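Local coordinates for Lmaj004144AAA protein (PDB 1Y63) that probably transfers phosphate between nucleoside triphosphates and monophosphates as an AK6-type adenylate kinase, and probably hydrolyses ATP during maturation of the small ribosomal subunit, at residues A[24-29]-A[103-108]; A[32-37]-A[169-174]; A[38-43]-A[78-83]; A[74-79]-A[86-91]. One frame throughout, in Å; residues are numbered along the deposited sequence.

Contact 1. Residues A[24-29]-A[103-108]; sequences TSMAEM and MVVVLH. With MN (manganese (II) ion), chain C; MN (manganese (II) ion), chain B; ADP (adenosine-5'-diphosphate), chain Q.
Met26 and Leu107 meet where the helix that follows the P-loop (Walker A) lies against the parallel sheet of this P-loop NTPase fold. The methionine leaves the helix with CG anti to the backbone N (chi1 -174°) and stays extended as far as SD. A turn at chi3 (-73°) then lays CE against Leu107 CD2 at 3.6 Å, the two side chains crossing at a slant. The sulfur serves a second neighbour more loosely, with SD 4.4 Å from Val105 CG1. Since Val105 and Leu107 are two residues apart, they lie on the same face of strand 103-108, and one methionine spans both. All three residues are buried, and Asn158 of the ADP pocket touches Met26 and Leu107.

The same helix turn presents polar groups to the nucleotide. Ser25 grips ADP O1A twice, from its backbone N at 2.8 Å and from OG at 2.7 Å, because OG is turned back beside the backbone N. Thr24 N is hydrogen-bonded to ADP O3B, and Thr24 OG1, also hydrogen-bonded to Asp89, binds manganese. Glu28 sends a folded side chain to a different manganese, bound by OE2 at 2.2 Å. The ion at Thr24 has six ligands: OG1 at 2.1 Å, ADP O3B at 2.1 Å and four waters, one of which donates to ADP O2A.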
# COMPACT_ATOMS: atom_id res chain seq x y z
N THR A 24 1.58 2.45 -6.21
CA THR A 24 2.84 3.15 -6.40
C THR A 24 2.61 4.52 -7.00
O THR A 24 3.23 5.52 -6.55
CB THR A 24 3.80 2.29 -7.25
OG1 THR A 24 4.05 1.05 -6.57
CG2 THR A 24 5.13 3.06 -7.48
N SER A 25 1.70 4.60 -7.96
CA SER A 25 1.34 5.88 -8.57
C SER A 25 0.80 6.86 -7.53
O SER A 25 1.16 8.04 -7.52
CB SER A 25 0.35 5.69 -9.70
OG SER A 25 0.92 4.88 -10.72
N MET A 26 -0.11 6.38 -6.69
CA MET A 26 -0.68 7.24 -5.65
C MET A 26 0.36 7.63 -4.61
O MET A 26 0.43 8.78 -4.20
CB MET A 26 -1.88 6.62 -4.97
CG MET A 26 -2.54 7.58 -3.99
SD MET A 26 -4.04 6.90 -3.26
CE MET A 26 -5.13 7.01 -4.67
N ALA A 27 1.20 6.68 -4.21
CA ALA A 27 2.23 6.99 -3.22
C ALA A 27 3.22 8.03 -3.77
O ALA A 27 3.69 8.90 -3.03
CB ALA A 27 2.95 5.74 -2.81
N GLU A 28 3.54 7.92 -5.06
CA GLU A 28 4.43 8.91 -5.65
C GLU A 28 3.77 10.27 -5.77
O GLU A 28 4.41 11.30 -5.58
CB GLU A 28 5.01 8.43 -6.97
CG GLU A 28 5.90 7.19 -6.80
CD GLU A 28 7.29 7.49 -6.24
OE1 GLU A 28 7.57 8.61 -5.76
OE2 GLU A 28 8.12 6.56 -6.27
N MET A 29 2.47 10.30 -6.05
CA MET A 29 1.74 11.57 -5.99
C MET A 29 1.76 12.21 -4.61
O MET A 29 1.99 13.41 -4.48
CB MET A 29 0.31 11.39 -6.45
CG MET A 29 -0.45 12.69 -6.50
SD MET A 29 -2.18 12.66 -7.02
CE MET A 29 -2.02 12.81 -8.79
N MET A 103 -3.19 5.97 8.98
CA MET A 103 -4.15 5.90 7.91
C MET A 103 -3.81 4.70 7.02
O MET A 103 -2.62 4.44 6.73
CB MET A 103 -4.14 7.19 7.07
CG MET A 103 -5.22 7.27 6.06
SD MET A 103 -4.97 8.71 4.99
CE MET A 103 -4.66 9.97 6.15
N VAL A 104 -4.84 3.97 6.58
CA VAL A 104 -4.65 2.88 5.62
C VAL A 104 -5.63 3.13 4.49
O VAL A 104 -6.81 3.30 4.72
CB VAL A 104 -4.91 1.51 6.24
CG1 VAL A 104 -4.81 0.40 5.21
CG2 VAL A 104 -3.90 1.28 7.37
N VAL A 105 -5.11 3.23 3.27
CA VAL A 105 -5.92 3.50 2.10
C VAL A 105 -5.93 2.27 1.26
O VAL A 105 -4.87 1.75 0.89
CB VAL A 105 -5.33 4.66 1.27
CG1 VAL A 105 -6.18 4.94 0.08
CG2 VAL A 105 -5.13 5.89 2.12
N VAL A 106 -7.13 1.74 0.97
CA VAL A 106 -7.25 0.56 0.12
C VAL A 106 -7.82 1.02 -1.22
O VAL A 106 -8.90 1.61 -1.26
CB VAL A 106 -8.22 -0.49 0.73
CG1 VAL A 106 -8.35 -1.72 -0.20
CG2 VAL A 106 -7.84 -0.93 2.11
N LEU A 107 -7.09 0.69 -2.30
CA LEU A 107 -7.49 1.05 -3.64
C LEU A 107 -8.21 -0.10 -4.33
O LEU A 107 -7.82 -1.25 -4.20
CB LEU A 107 -6.27 1.45 -4.48
CG LEU A 107 -5.38 2.56 -3.89
CD1 LEU A 107 -4.23 2.91 -4.83
CD2 LEU A 107 -6.23 3.74 -3.61
N HIS A 108 -9.29 0.25 -5.03
CA HIS A 108 -10.02 -0.65 -5.90
C HIS A 108 -10.00 -0.15 -7.33
O HIS A 108 -9.86 1.05 -7.57
CB HIS A 108 -11.46 -0.76 -5.43
CG HIS A 108 -11.63 -1.66 -4.24
ND1 HIS A 108 -11.34 -3.01 -4.29
CD2 HIS A 108 -12.08 -1.41 -3.00
CE1 HIS A 108 -11.61 -3.55 -3.12
NE2 HIS A 108 -12.07 -2.61 -2.32
MN MN C . 9.54 6.11 -4.68
MN MN B . 3.56 -0.88 -7.32
PB ADP Q . 0.38 -0.88 -8.31
O1B ADP Q . 0.67 -2.26 -8.89
O2B ADP Q . -0.84 -0.93 -7.42
O3B ADP Q . 1.59 -0.20 -7.67
PA ADP Q . 0.71 1.21 -10.31
O1A ADP Q . 0.79 2.48 -9.49
O2A ADP Q . 2.04 0.62 -10.77
O3A ADP Q . -0.11 0.08 -9.54
O5' ADP Q . -0.24 1.44 -11.58
C5' ADP Q . 0.06 0.77 -12.80
C4' ADP Q . -0.33 1.71 -13.90
O4' ADP Q . -1.72 2.03 -13.78
C3' ADP Q . 0.37 3.06 -13.85
O3' ADP Q . 1.68 3.03 -14.42
C2' ADP Q . -0.59 3.93 -14.61
O2' ADP Q . -0.49 3.66 -16.01
C1' ADP Q . -1.92 3.38 -14.19
N9 ADP Q . -2.62 4.06 -13.08
C8 ADP Q . -2.43 3.94 -11.73
N7 ADP Q . -3.33 4.68 -11.05
C5 ADP Q . -4.13 5.28 -11.99
C6 ADP Q . -5.27 6.17 -11.93
N6 ADP Q . -5.76 6.58 -10.74
N1 ADP Q . -5.81 6.55 -13.11
C2 ADP Q . -5.30 6.11 -14.30
N3 ADP Q . -4.26 5.28 -14.46
C4 ADP Q . -3.65 4.85 -13.32
O HOH W 1 5.64 -1.60 -7.06
O HOH W 2 3.15 -1.41 -5.29
O HOH W 3 3.01 -2.93 -8.04
O HOH W 4 4.15 -0.26 -9.35
O HOH W 5 9.97 4.07 -5.36

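Contact 2. Residues A[32-37]-A[169-174]; sequences AELDGF and EEIRER
Arg172 faces Glu33 and Leu34 across this contact, yet the shortest side-chain polar bond, Arg174 NE to Glu170 OE2 at 3.3 Å, runs along the helix itself. It is a salt bridge between residues four apart, nearly straight at 164°, which uses the anti lone pair of OE2 and meets the guanidinium in its plane.

Across the contact the dominant pairing is apolar on flat. Leu34 CD2 sits over the centre of the Arg172 guanidinium, 3.3 Å from CZ, a close fit of methyl on a charged plane. CB and CG of the arginine flank that methyl, and the bend at chi3 (-62°) folds the guanidinium back over it. The other branch of the leucine turns inward, CD1 lying 4.1 Å from Ile171 CG2. At the guanidinium edge, near its plane, lies Glu33 O, 3.7 Å from NH1 and too far for a hydrogen bond. The Glu33 carboxylate is turned 49° from the guanidinium, and OE1 stops 4.1 Å from NH2, so the opposite charges probably attract without forming a salt bridge.

Glu33 and Arg172 lie at the surface, whereas Leu34 and Ile171 are buried. Leu34 is the first residue beyond helix 23-33, and Ile171 of helix 161-178 continues inward onto Ile30 of that helix, Ile13 of strand 12-16 and Val105 of strand 103-108.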
# COMPACT_ATOMS: atom_id res chain seq x y z
N ALA A 32 5.22 13.55 -3.94
CA ALA A 32 5.43 14.78 -4.74
C ALA A 32 4.66 16.00 -4.27
O ALA A 32 5.16 17.13 -4.38
CB ALA A 32 5.10 14.52 -6.20
N GLU A 33 3.44 15.79 -3.81
CA GLU A 33 2.48 16.86 -3.54
C GLU A 33 2.34 17.24 -2.10
O GLU A 33 2.08 18.40 -1.81
CB GLU A 33 1.09 16.45 -3.98
CG GLU A 33 0.89 16.41 -5.44
CD GLU A 33 -0.59 16.53 -5.79
OE1 GLU A 33 -1.43 15.99 -5.04
OE2 GLU A 33 -0.90 17.17 -6.81
N LEU A 34 2.42 16.27 -1.20
CA LEU A 34 2.24 16.54 0.24
C LEU A 34 3.58 16.85 0.89
O LEU A 34 4.64 16.57 0.32
CB LEU A 34 1.50 15.37 0.93
CG LEU A 34 0.13 14.96 0.38
CD1 LEU A 34 -0.59 14.11 1.43
CD2 LEU A 34 -0.77 16.09 -0.04
N ASP A 35 3.55 17.49 2.05
CA ASP A 35 4.76 17.98 2.69
C ASP A 35 5.43 16.90 3.51
O ASP A 35 4.81 16.34 4.42
CB ASP A 35 4.47 19.15 3.63
CG ASP A 35 5.68 19.56 4.46
OD1 ASP A 35 6.72 19.90 3.86
OD2 ASP A 35 5.59 19.54 5.70
N GLY A 36 6.70 16.63 3.19
CA GLY A 36 7.55 15.81 4.02
C GLY A 36 7.31 14.32 4.00
O GLY A 36 7.63 13.67 4.99
N PHE A 37 6.77 13.77 2.91
CA PHE A 37 6.53 12.32 2.81
C PHE A 37 7.62 11.61 2.01
O PHE A 37 7.97 12.05 0.90
CB PHE A 37 5.17 12.03 2.18
CG PHE A 37 4.05 12.07 3.14
CD1 PHE A 37 3.43 13.27 3.45
CD2 PHE A 37 3.62 10.91 3.79
CE1 PHE A 37 2.40 13.31 4.35
CE2 PHE A 37 2.59 10.95 4.69
CZ PHE A 37 1.99 12.15 4.99
N GLU A 169 -6.41 14.53 -2.15
CA GLU A 169 -6.95 15.69 -1.47
C GLU A 169 -7.62 15.27 -0.14
O GLU A 169 -7.42 15.90 0.90
CB GLU A 169 -7.95 16.42 -2.37
CG GLU A 169 -7.38 17.05 -3.63
CD GLU A 169 -8.05 18.36 -3.99
OE1 GLU A 169 -9.29 18.47 -3.85
OE2 GLU A 169 -7.35 19.29 -4.43
N GLU A 170 -8.38 14.18 -0.18
CA GLU A 170 -8.98 13.65 1.05
C GLU A 170 -7.89 13.25 2.04
O GLU A 170 -7.99 13.51 3.23
CB GLU A 170 -9.91 12.47 0.74
CG GLU A 170 -10.58 11.87 1.98
CD GLU A 170 -11.74 12.70 2.50
OE1 GLU A 170 -12.26 13.53 1.73
OE2 GLU A 170 -12.13 12.51 3.67
N ILE A 171 -6.83 12.61 1.56
CA ILE A 171 -5.70 12.25 2.42
C ILE A 171 -5.07 13.49 3.05
O ILE A 171 -4.81 13.53 4.25
CB ILE A 171 -4.66 11.42 1.63
CG1 ILE A 171 -5.24 10.04 1.29
CG2 ILE A 171 -3.36 11.27 2.40
CD1 ILE A 171 -4.43 9.22 0.29
N ARG A 172 -4.82 14.51 2.22
CA ARG A 172 -4.25 15.77 2.69
C ARG A 172 -5.09 16.36 3.82
O ARG A 172 -4.56 16.81 4.84
CB ARG A 172 -4.14 16.78 1.53
CG ARG A 172 -3.41 18.06 1.91
CD ARG A 172 -3.62 19.18 0.92
NE ARG A 172 -3.12 18.91 -0.43
CZ ARG A 172 -1.87 19.12 -0.87
NH1 ARG A 172 -0.92 19.57 -0.06
NH2 ARG A 172 -1.57 18.84 -2.13
N GLU A 173 -6.41 16.35 3.65
CA GLU A 173 -7.30 16.89 4.67
C GLU A 173 -7.21 16.12 5.97
O GLU A 173 -7.14 16.71 7.06
CB GLU A 173 -8.74 16.89 4.17
CG GLU A 173 -9.03 17.88 3.07
CD GLU A 173 -10.38 17.60 2.38
OE1 GLU A 173 -11.12 16.69 2.80
OE2 GLU A 173 -10.69 18.31 1.41
N ARG A 174 -7.21 14.79 5.85
CA ARG A 174 -7.09 13.91 7.00
C ARG A 174 -5.74 14.05 7.68
O ARG A 174 -5.68 14.03 8.91
CB ARG A 174 -7.37 12.47 6.61
CG ARG A 174 -8.80 12.24 6.18
CD ARG A 174 -9.09 10.77 5.94
NE ARG A 174 -10.53 10.54 5.74
CZ ARG A 174 -11.20 9.46 6.14
NH1 ARG A 174 -10.60 8.48 6.78
NH2 ARG A 174 -12.51 9.37 5.89

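Contact 3. Residues A[38-43]-A[78-83]. With MN (manganese (II) ion), chain C.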
# COMPACT_ATOMS: atom_id res chain seq x y z
N GLN A 38 8.11 10.52 2.58
CA GLN A 38 9.05 9.59 1.96
C GLN A 38 8.27 8.34 1.60
O GLN A 38 7.58 7.77 2.46
CB GLN A 38 10.17 9.20 2.93
CG GLN A 38 11.11 8.08 2.43
CD GLN A 38 12.00 7.48 3.54
OE1 GLN A 38 12.10 8.03 4.63
NE2 GLN A 38 12.62 6.33 3.26
N HIS A 39 8.45 7.88 0.37
CA HIS A 39 7.80 6.69 -0.16
C HIS A 39 8.67 5.47 0.09
O HIS A 39 9.86 5.46 -0.24
CB HIS A 39 7.60 6.87 -1.66
CG HIS A 39 7.16 5.64 -2.40
ND1 HIS A 39 7.65 5.32 -3.66
CD2 HIS A 39 6.22 4.71 -2.12
CE1 HIS A 39 7.05 4.23 -4.10
NE2 HIS A 39 6.18 3.84 -3.18
N LEU A 40 8.07 4.46 0.68
CA LEU A 40 8.73 3.14 0.86
C LEU A 40 7.98 2.16 -0.01
O LEU A 40 6.81 1.85 0.24
CB LEU A 40 8.67 2.64 2.30
CG LEU A 40 9.46 3.30 3.42
CD1 LEU A 40 8.84 4.60 3.88
CD2 LEU A 40 9.51 2.31 4.57
N GLU A 41 8.62 1.73 -1.09
CA GLU A 41 8.04 0.75 -2.01
C GLU A 41 8.45 -0.62 -1.49
O GLU A 41 9.51 -1.12 -1.79
CB GLU A 41 8.53 1.03 -3.46
CG GLU A 41 7.81 0.28 -4.56
CD GLU A 41 8.03 0.85 -5.98
OE1 GLU A 41 8.52 2.00 -6.16
OE2 GLU A 41 7.74 0.12 -6.93
N VAL A 42 7.57 -1.24 -0.71
CA VAL A 42 7.95 -2.46 0.01
C VAL A 42 8.33 -3.62 -0.90
O VAL A 42 9.23 -4.41 -0.57
CB VAL A 42 6.81 -2.83 0.99
CG1 VAL A 42 7.10 -4.14 1.70
CG2 VAL A 42 6.63 -1.70 1.97
N GLY A 43 7.67 -3.74 -2.06
CA GLY A 43 8.05 -4.79 -3.00
C GLY A 43 9.53 -4.72 -3.43
O GLY A 43 10.19 -5.75 -3.63
N PRO A 78 13.11 0.92 11.99
CA PRO A 78 13.75 2.22 12.22
C PRO A 78 13.27 3.34 11.30
O PRO A 78 13.17 4.49 11.76
CB PRO A 78 15.24 1.93 12.01
CG PRO A 78 15.27 0.70 11.18
CD PRO A 78 14.12 -0.11 11.66
N ILE A 79 12.93 3.01 10.05
CA ILE A 79 12.40 4.01 9.14
C ILE A 79 11.04 4.49 9.66
O ILE A 79 10.75 5.68 9.72
CB ILE A 79 12.25 3.47 7.73
CG1 ILE A 79 13.59 2.91 7.22
CG2 ILE A 79 11.78 4.55 6.80
CD1 ILE A 79 13.45 1.93 6.06
N MET A 80 10.21 3.55 10.06
CA MET A 80 8.83 3.88 10.39
C MET A 80 8.68 4.74 11.62
O MET A 80 7.72 5.48 11.74
CB MET A 80 8.00 2.60 10.52
CG MET A 80 7.93 1.83 9.22
SD MET A 80 7.26 2.79 7.81
CE MET A 80 5.63 3.18 8.42
N VAL A 81 9.66 4.67 12.54
CA VAL A 81 9.61 5.46 13.77
C VAL A 81 10.47 6.72 13.68
O VAL A 81 10.55 7.50 14.65
CB VAL A 81 10.02 4.63 15.02
CG1 VAL A 81 9.07 3.47 15.17
CG2 VAL A 81 11.46 4.17 14.92
N SER A 82 11.12 6.91 12.54
CA SER A 82 12.01 8.06 12.32
C SER A 82 11.25 9.37 12.09
O SER A 82 10.06 9.36 11.79
CB SER A 82 12.96 7.78 11.15
OG SER A 82 12.30 7.82 9.89
N ARG A 83 11.94 10.50 12.21
CA ARG A 83 11.30 11.80 11.99
C ARG A 83 10.87 11.90 10.52
O ARG A 83 11.49 11.30 9.65
CB ARG A 83 12.24 12.96 12.37
CG ARG A 83 13.56 13.00 11.62
CD ARG A 83 14.41 14.25 11.97
NE ARG A 83 14.56 14.49 13.42
CZ ARG A 83 15.30 15.47 13.94
NH1 ARG A 83 15.98 16.30 13.16
NH2 ARG A 83 15.37 15.62 15.26
MN MN C . 9.54 6.11 -4.68
O HOH W 6 10.86 5.55 -2.91
O HOH W 5 9.97 4.07 -5.36
O HOH W 7 11.42 6.67 -5.74
O HOH W 8 9.57 8.07 -4.15
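Leu40 and Ile79 supply most of the apolar contact, reaching toward each other tip to tip with Leu40 CD2 3.9 Å from Ile79 CG2. That isoleucine methyl branch is anti to its own backbone nitrogen, while CG1 takes the place opposite the carbonyl carbon (chi1 -56°). Leu40 CD2 also touches the sulfur of Met80, at 4.0 Å from SD; the methionine is bent at both chi2 and chi3, which curls its end toward the leucine. Gln38, extended and exposed, crosses Ile79 at about a right angle, its amide NE2 4.1 Å from CG2 in van der Waals contact alone.

These residues pack strand 37-41, the outermost strand on its side of the parallel sheet, against the end of helix 66-80, within the beta-alpha-beta crossover to the adjacent strand 85-89. In adenylate kinases this connection probably carries the monophosphate-binding region.

No hydrogen bond crosses between the segments; within 78-83, Ile79 O accepts from both Ser82 OG, at 2.6 Å, and Ser82 N, at 3.1 Å, the hydroxyl being tilted 18° from the carbonyl plane.

Metal coordination occupies the other face of the strand. His39 ND1 binds manganese at 2.3 Å, and four waters and Glu28 complete six ligands. One water donates to Glu41 OE1 at 2.7 Å and another to His39 O, while His39 NE2 is held by Asp89.

Contact 4. Residues A[74-79]-A[86-91]; sequences DFMEPI and HVVDYH
Ile79 and His86 make the tight end of this contact. The isoleucine carbonyl oxygen lies 3.0 Å above the plane of the His86 ring, displaced toward its rim, and comes within 3.2 Å of CE1. No hydrogen bond joins Ile79 O to NE2 at 3.3 Å, for NE2 binds manganese and has no proton to offer. The metal probably leaves the ring electron-poor, in which case a carbonyl oxygen over its face would be a favourable neighbour. The isoleucine side chain adds a methyl contact, with CG2 3.9 Å from His86 CD2, although CB heads off to the side and the rest of the chain leads away. The other ring nitrogen, ND1, is hydrogen-bonded to Asn12, so the rotation of the imidazole is fixed by partners at both nitrogens.

The other end is looser. Met76 and Val88 meet tip to tip through CE and CG1 at 4.0 Å; a turn at chi3 (68°) after an extended start swings CE toward the strand. Both are buried, with Val42 touching each of them and Trp100 lying on Met76, whereas Ile79 is partly exposed.

Helix 66-80 lies on strand 85-89 as one of the helices in the beta-alpha-beta crossover from strand 37-41, and where the strand begins, His86 joins Ser82 and Arg83 in a manganese site.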
# COMPACT_ATOMS: atom_id res chain seq x y z
N ASP A 74 11.86 -5.89 10.73
CA ASP A 74 13.02 -5.37 11.43
C ASP A 74 13.73 -4.30 10.59
O ASP A 74 14.25 -3.33 11.14
CB ASP A 74 14.00 -6.50 11.78
CG ASP A 74 13.51 -7.43 12.88
OD1 ASP A 74 12.55 -7.10 13.59
OD2 ASP A 74 14.13 -8.51 13.03
N PHE A 75 13.77 -4.51 9.27
CA PHE A 75 14.36 -3.56 8.33
C PHE A 75 13.58 -2.26 8.31
O PHE A 75 14.17 -1.15 8.32
CB PHE A 75 14.43 -4.19 6.93
CG PHE A 75 15.18 -3.36 5.94
CD1 PHE A 75 14.53 -2.34 5.24
CD2 PHE A 75 16.52 -3.63 5.67
CE1 PHE A 75 15.24 -1.56 4.31
CE2 PHE A 75 17.23 -2.85 4.72
CZ PHE A 75 16.58 -1.84 4.06
N MET A 76 12.25 -2.37 8.28
CA MET A 76 11.39 -1.19 8.19
C MET A 76 11.25 -0.41 9.50
O MET A 76 11.09 0.81 9.49
CB MET A 76 10.00 -1.59 7.69
CG MET A 76 9.95 -2.05 6.26
SD MET A 76 8.30 -2.57 5.79
CE MET A 76 7.42 -0.98 5.83
N GLU A 77 11.33 -1.11 10.64
CA GLU A 77 11.07 -0.49 11.92
C GLU A 77 11.77 0.86 12.14
O GLU A 77 11.11 1.83 12.46
CB GLU A 77 11.38 -1.46 13.06
CG GLU A 77 11.27 -0.85 14.46
CD GLU A 77 9.84 -0.64 14.94
OE1 GLU A 77 8.91 -1.31 14.44
OE2 GLU A 77 9.67 0.18 15.88
N PRO A 78 13.11 0.92 11.99
CA PRO A 78 13.75 2.22 12.22
C PRO A 78 13.27 3.34 11.30
O PRO A 78 13.17 4.49 11.76
CB PRO A 78 15.24 1.93 12.01
CG PRO A 78 15.27 0.70 11.18
CD PRO A 78 14.12 -0.11 11.66
N ILE A 79 12.93 3.01 10.05
CA ILE A 79 12.40 4.01 9.14
C ILE A 79 11.04 4.49 9.66
O ILE A 79 10.75 5.68 9.72
CB ILE A 79 12.25 3.47 7.73
CG1 ILE A 79 13.59 2.91 7.22
CG2 ILE A 79 11.78 4.55 6.80
CD1 ILE A 79 13.45 1.93 6.06
N HIS A 86 5.85 9.17 6.28
CA HIS A 86 6.16 8.05 5.41
C HIS A 86 4.90 7.54 4.75
O HIS A 86 3.85 7.42 5.41
CB HIS A 86 6.86 6.92 6.19
CG HIS A 86 8.03 7.41 6.99
ND1 HIS A 86 7.93 7.76 8.31
CD2 HIS A 86 9.32 7.63 6.63
CE1 HIS A 86 9.11 8.22 8.74
NE2 HIS A 86 9.97 8.14 7.74
N VAL A 87 5.01 7.25 3.46
CA VAL A 87 3.91 6.61 2.72
C VAL A 87 4.40 5.26 2.25
O VAL A 87 5.33 5.16 1.43
CB VAL A 87 3.33 7.51 1.58
CG1 VAL A 87 4.40 8.00 0.58
CG2 VAL A 87 2.18 6.79 0.86
N VAL A 88 3.84 4.23 2.82
CA VAL A 88 4.26 2.86 2.56
C VAL A 88 3.31 2.28 1.51
O VAL A 88 2.09 2.54 1.56
CB VAL A 88 4.21 2.01 3.82
CG1 VAL A 88 4.57 0.58 3.53
CG2 VAL A 88 5.18 2.58 4.85
N ASP A 89 3.88 1.51 0.60
CA ASP A 89 3.18 1.03 -0.59
C ASP A 89 3.37 -0.48 -0.66
O ASP A 89 4.50 -0.93 -0.84
CB ASP A 89 3.85 1.79 -1.75
CG ASP A 89 3.72 1.15 -3.08
OD1 ASP A 89 2.93 0.24 -3.27
OD2 ASP A 89 4.42 1.68 -3.99
N TYR A 90 2.30 -1.26 -0.46
CA TYR A 90 2.41 -2.75 -0.51
C TYR A 90 1.07 -3.39 -0.73
O TYR A 90 0.07 -2.89 -0.24
CB TYR A 90 3.03 -3.32 0.80
CG TYR A 90 3.61 -4.72 0.69
CD1 TYR A 90 4.40 -5.09 -0.39
CD2 TYR A 90 3.46 -5.64 1.73
CE1 TYR A 90 4.98 -6.37 -0.46
CE2 TYR A 90 4.05 -6.90 1.67
CZ TYR A 90 4.80 -7.25 0.59
OH TYR A 90 5.38 -8.51 0.53
N HIS A 91 1.07 -4.54 -1.41
CA HIS A 91 -0.16 -5.25 -1.75
C HIS A 91 -0.74 -5.96 -0.53
O HIS A 91 -1.91 -6.31 -0.54
CB HIS A 91 0.07 -6.23 -2.91
CG HIS A 91 1.02 -7.34 -2.59
ND1 HIS A 91 2.31 -7.39 -3.07
CD2 HIS A 91 0.86 -8.46 -1.85
CE1 HIS A 91 2.91 -8.49 -2.63
NE2 HIS A 91 2.05 -9.14 -1.88

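Contact 1 is the deepest of the four; contact 2 lies farthest from the centre of the chain and is only partly buried. Both use helix 23-33, and Met103 and Val105 of the first pack on Arg174 and Ile171 of the second. Contacts 3 and 4 almost coincide: they share Ile79, and their neighbouring strands are joined by a probable hydrogen bond between Gln38 O and Val87 N. Contact 1 pairs apolar packing with nucleotide and metal ligation, contact 2 sets a methyl on an arginine face, contact 3 joins side-chain tips, and contact 4 puts a carbonyl oxygen over a metal-bound imidazole. Contacts 1 and 3 meet at one manganese; Asp89 of contact 4 bonds to Thr24 and His39.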